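Local coordinates for sulfhydryl oxidase 1 (Homo sapiens, PDB 3LLK), which probably catalyses FAD-dependent oxidation of protein thiols to disulfides, passing the electrons to molecular oxygen, at residues 124-129 against 155-160. Residues are numbered along the deposited sequence; the frame is centred on the assembly and turned at random.
With FAD (flavin-adenine dinucleotide), chain D.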
loop_
_atom_site.group_PDB
_atom_site.type_symbol
_atom_site.label_atom_id
_atom_site.label_comp_id
_atom_site.label_asym_id
_atom_site.label_seq_id
_atom_site.Cartn_x
_atom_site.Cartn_y
_atom_site.Cartn_z
ATOM N N VAL A 124 -0.492 -0.407 -4.358
ATOM C CA VAL A 124 -0.750 0.980 -4.728
ATOM C C VAL A 124 -0.745 1.859 -3.496
ATOM O O VAL A 124 -0.063 2.884 -3.480
ATOM C CB VAL A 124 -2.093 1.143 -5.485
ATOM C CG1 VAL A 124 -2.303 2.620 -5.881
ATOM C CG2 VAL A 124 -2.078 0.289 -6.739
ATOM N N LEU A 125 -1.469 1.439 -2.459
ATOM C CA LEU A 125 -1.533 2.186 -1.203
ATOM C C LEU A 125 -0.134 2.386 -0.621
ATOM O O LEU A 125 0.236 3.506 -0.263
ATOM C CB LEU A 125 -2.423 1.451 -0.185
ATOM C CG LEU A 125 -2.460 1.936 1.278
ATOM C CD1 LEU A 125 -2.850 3.411 1.330
ATOM C CD2 LEU A 125 -3.463 1.099 2.089
ATOM N N PHE A 126 0.645 1.303 -0.539
ATOM C CA PHE A 126 2.005 1.371 0.006
ATOM C C PHE A 126 2.893 2.373 -0.750
ATOM O O PHE A 126 3.546 3.221 -0.137
ATOM C CB PHE A 126 2.688 -0.016 -0.017
ATOM C CG PHE A 126 2.173 -0.994 1.024
ATOM C CD1 PHE A 126 1.355 -0.578 2.074
ATOM C CD2 PHE A 126 2.520 -2.341 0.941
ATOM C CE1 PHE A 126 0.883 -1.499 3.029
ATOM C CE2 PHE A 126 2.057 -3.268 1.888
ATOM C CZ PHE A 126 1.238 -2.843 2.930
ATOM N N HIS A 127 2.942 2.252 -2.075
ATOM C CA HIS A 127 3.750 3.159 -2.889
ATOM C C HIS A 127 3.312 4.602 -2.651
ATOM O O HIS A 127 4.137 5.507 -2.501
ATOM C CB HIS A 127 3.607 2.835 -4.381
ATOM C CG HIS A 127 4.288 1.570 -4.795
ATOM N ND1 HIS A 127 5.654 1.407 -4.729
ATOM C CD2 HIS A 127 3.791 0.393 -5.250
ATOM C CE1 HIS A 127 5.970 0.187 -5.119
ATOM N NE2 HIS A 127 4.858 -0.448 -5.442
ATOM N N PHE A 128 2.008 4.810 -2.592
ATOM C CA PHE A 128 1.496 6.150 -2.401
ATOM C C PHE A 128 1.956 6.720 -1.072
ATOM O O PHE A 128 2.361 7.884 -1.008
ATOM C CB PHE A 128 -0.027 6.164 -2.507
ATOM C CG PHE A 128 -0.570 7.429 -3.102
ATOM C CD1 PHE A 128 -0.438 8.639 -2.433
ATOM C CD2 PHE A 128 -1.188 7.414 -4.351
ATOM C CE1 PHE A 128 -0.908 9.826 -2.995
ATOM C CE2 PHE A 128 -1.666 8.593 -4.926
ATOM C CZ PHE A 128 -1.525 9.803 -4.245
ATOM N N LEU A 129 1.924 5.900 -0.021
ATOM C CA LEU A 129 2.355 6.351 1.292
ATOM C C LEU A 129 3.829 6.761 1.259
ATOM O O LEU A 129 4.184 7.782 1.832
ATOM C CB LEU A 129 2.126 5.260 2.355
ATOM C CG LEU A 129 0.651 4.937 2.645
ATOM C CD1 LEU A 129 0.545 3.764 3.607
ATOM C CD2 LEU A 129 -0.033 6.170 3.232
ATOM N N ARG A 155 6.254 -2.428 6.644
ATOM C CA ARG A 155 6.816 -3.753 6.892
ATOM C C ARG A 155 6.040 -4.358 8.057
ATOM O O ARG A 155 5.655 -5.521 8.027
ATOM C CB ARG A 155 8.306 -3.652 7.247
ATOM C CG ARG A 155 8.987 -5.011 7.417
ATOM C CD ARG A 155 10.422 -4.854 7.893
ATOM N NE ARG A 155 11.089 -6.140 8.098
ATOM C CZ ARG A 155 12.344 -6.255 8.526
ATOM N NH1 ARG A 155 13.060 -5.166 8.795
ATOM N NH2 ARG A 155 12.883 -7.452 8.691
ATOM N N GLY A 156 5.798 -3.543 9.074
ATOM C CA GLY A 156 5.062 -4.013 10.229
ATOM C C GLY A 156 3.689 -4.529 9.846
ATOM O O GLY A 156 3.254 -5.569 10.348
ATOM N N TYR A 157 3.003 -3.814 8.953
ATOM C CA TYR A 157 1.669 -4.226 8.535
ATOM C C TYR A 157 1.693 -5.548 7.783
ATOM O O TYR A 157 0.881 -6.432 8.031
ATOM C CB TYR A 157 1.000 -3.179 7.631
ATOM C CG TYR A 157 -0.401 -3.611 7.227
ATOM C CD1 TYR A 157 -1.488 -3.393 8.075
ATOM C CD2 TYR A 157 -0.616 -4.344 6.062
ATOM C CE1 TYR A 157 -2.755 -3.904 7.778
ATOM C CE2 TYR A 157 -1.877 -4.859 5.758
ATOM C CZ TYR A 157 -2.941 -4.637 6.623
ATOM O OH TYR A 157 -4.179 -5.179 6.348
ATOM N N VAL A 158 2.610 -5.661 6.832
ATOM C CA VAL A 158 2.737 -6.876 6.039
ATOM C C VAL A 158 2.967 -8.096 6.937
ATOM O O VAL A 158 2.290 -9.120 6.811
ATOM C CB VAL A 158 3.904 -6.730 5.035
ATOM C CG1 VAL A 158 4.206 -8.061 4.368
ATOM C CG2 VAL A 158 3.532 -5.668 3.977
ATOM N N HIS A 159 3.914 -7.965 7.855
ATOM C CA HIS A 159 4.249 -9.053 8.765
ATOM C C HIS A 159 3.075 -9.502 9.638
ATOM O O HIS A 159 2.719 -10.682 9.662
ATOM C CB HIS A 159 5.407 -8.632 9.677
ATOM C CG HIS A 159 5.905 -9.732 10.569
ATOM N ND1 HIS A 159 6.631 -9.488 11.715
ATOM C CD2 HIS A 159 5.792 -11.079 10.474
ATOM C CE1 HIS A 159 6.942 -10.636 12.290
ATOM N NE2 HIS A 159 6.446 -11.618 11.557
ATOM N N TYR A 160 2.467 -8.553 10.340
ATOM C CA TYR A 160 1.376 -8.869 11.257
ATOM C C TYR A 160 -0.065 -8.962 10.754
ATOM O O TYR A 160 -0.920 -9.501 11.459
ATOM C CB TYR A 160 1.428 -7.900 12.431
ATOM C CG TYR A 160 2.626 -8.125 13.331
ATOM C CD1 TYR A 160 2.742 -9.297 14.087
ATOM C CD2 TYR A 160 3.659 -7.187 13.400
ATOM C CE1 TYR A 160 3.857 -9.532 14.884
ATOM C CE2 TYR A 160 4.786 -7.416 14.204
ATOM C CZ TYR A 160 4.875 -8.592 14.938
ATOM O OH TYR A 160 5.993 -8.843 15.701
HETATM P PA FAD D . 0.389 -5.559 -8.657
HETATM O O1A FAD D . -0.561 -5.793 -7.535
HETATM O O2A FAD D . 1.753 -6.150 -8.706
HETATM O O5B FAD D . 0.561 -4.022 -8.919
HETATM C C5B FAD D . -0.370 -3.002 -8.551
HETATM C C4B FAD D . -0.137 -1.960 -9.614
HETATM O O4B FAD D . 0.917 -1.112 -9.083
HETATM C C3B FAD D . 0.018 -2.165 -11.137
HETATM O O3B FAD D . -1.192 -2.344 -11.872
HETATM C C2B FAD D . 0.837 -1.000 -11.465
HETATM O O2B FAD D . 0.132 0.162 -11.773
HETATM C C1B FAD D . 1.693 -0.719 -10.220
HETATM N N9A FAD D . 3.003 -1.282 -10.118
HETATM C C8A FAD D . 3.597 -2.449 -10.668
HETATM N N7A FAD D . 4.845 -2.641 -10.394
HETATM C C5A FAD D . 5.141 -1.530 -9.615
HETATM C C6A FAD D . 6.365 -1.135 -9.043
HETATM N N6A FAD D . 7.508 -1.816 -9.201
HETATM N N1A FAD D . 6.441 0.039 -8.317
HETATM C C2A FAD D . 5.389 0.892 -8.177
HETATM N N3A FAD D . 4.166 0.508 -8.746
HETATM C C4A FAD D . 4.103 -0.730 -9.461
HETATM N N1 FAD D . 1.751 -12.999 -4.835
HETATM C C2 FAD D . 2.218 -14.273 -5.079
HETATM O O2 FAD D . 1.527 -14.987 -5.824
HETATM N N3 FAD D . 3.428 -14.492 -4.431
HETATM C C4 FAD D . 4.161 -13.599 -3.610
HETATM O O4 FAD D . 5.241 -13.984 -3.052
HETATM C C4X FAD D . 3.604 -12.350 -3.427
HETATM N N5 FAD D . 4.209 -11.410 -2.531
HETATM C C5X FAD D . 3.639 -10.152 -2.201
HETATM C C6 FAD D . 4.272 -9.368 -1.217
HETATM C C7 FAD D . 3.708 -8.098 -0.909
HETATM C C7M FAD D . 4.448 -7.306 0.169
HETATM C C8 FAD D . 2.537 -7.623 -1.572
HETATM C C8M FAD D . 1.812 -6.302 -1.415
HETATM C C9 FAD D . 1.919 -8.443 -2.515
HETATM C C9A FAD D . 2.373 -9.744 -2.858
HETATM N N10 FAD D . 1.901 -10.770 -3.825
HETATM C C10 FAD D . 2.361 -12.039 -4.062
HETATM C "C1'" FAD D . 0.878 -10.333 -4.722
HETATM C "C2'" FAD D . 1.281 -9.719 -6.028
HETATM O "O2'" FAD D . 2.456 -8.886 -5.859
HETATM C "C3'" FAD D . 0.265 -8.908 -6.772
HETATM O "O3'" FAD D . -0.254 -7.887 -5.929
HETATM C "C4'" FAD D . -0.864 -9.599 -7.519
HETATM O "O4'" FAD D . -0.378 -10.791 -8.205
HETATM C "C5'" FAD D . -1.705 -8.789 -8.409
HETATM O "O5'" FAD D . -0.866 -8.343 -9.477
HETATM P P FAD D . -1.205 -7.183 -10.451
HETATM O O1P FAD D . -0.708 -7.677 -11.736
HETATM O O2P FAD D . -2.641 -6.801 -10.429
HETATM O O3P FAD D . -0.363 -5.877 -10.027
#
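Phe126 reaches from helix 118-134 to Tyr157 and Val158 of helix 150-161, bridging two helices of the Erv/ALR helical bundle that holds the FAD. The helices stand well apart: the nearest alpha carbons, CA of Phe126 and CA of Arg155, are 9.8 Å from each other, and just 106 Å² is buried. The tight part is therefore one phenyl ring. Its CE2 lies 3.5 Å from CG2 of Val158, the methyl anti to the carbonyl carbon of that valine, while its CZ comes within 3.9 Å of CD2 of Tyr157. That tyrosine carbon sits at the phenyl edge, near its plane, and the two side chains run roughly perpendicular. With CG of Phe126 anti to its carbonyl carbon (chi1 -73°), this torsion sends the ring out to helix 150-161, and the flavin methyl C8M approaches it obliquely. Phe48 of helix 39-55 touches both Phe126 and Tyr157, and Phe171 of helix 165-179 packs on Val158. Tyr157 carries its hydroxyl past this apolar patch to a hydrogen bond with Glu30. Away from this contact helix 150-161 is more open: His159 is exposed, its ND1 3.7 Å above the plane of the Tyr160 ring and offset toward the rim, and Arg155 is partly so, although it forms a salt bridge with Glu172 of helix 165-179. Next to Phe126, His127 turns to the cofactor instead. Its imidazole and the adenine are nearly parallel, about 13° apart, and NE2 is hydrogen-bonded to His196, itself an FAD ligand. Replacing His127 by alanine is likely to uncover one side of the adenine and leave His196 without the imidazole it is hydrogen-bonded to. FAD C2A sits over the centre of the His127 imidazole, 3.1 Å from NE2.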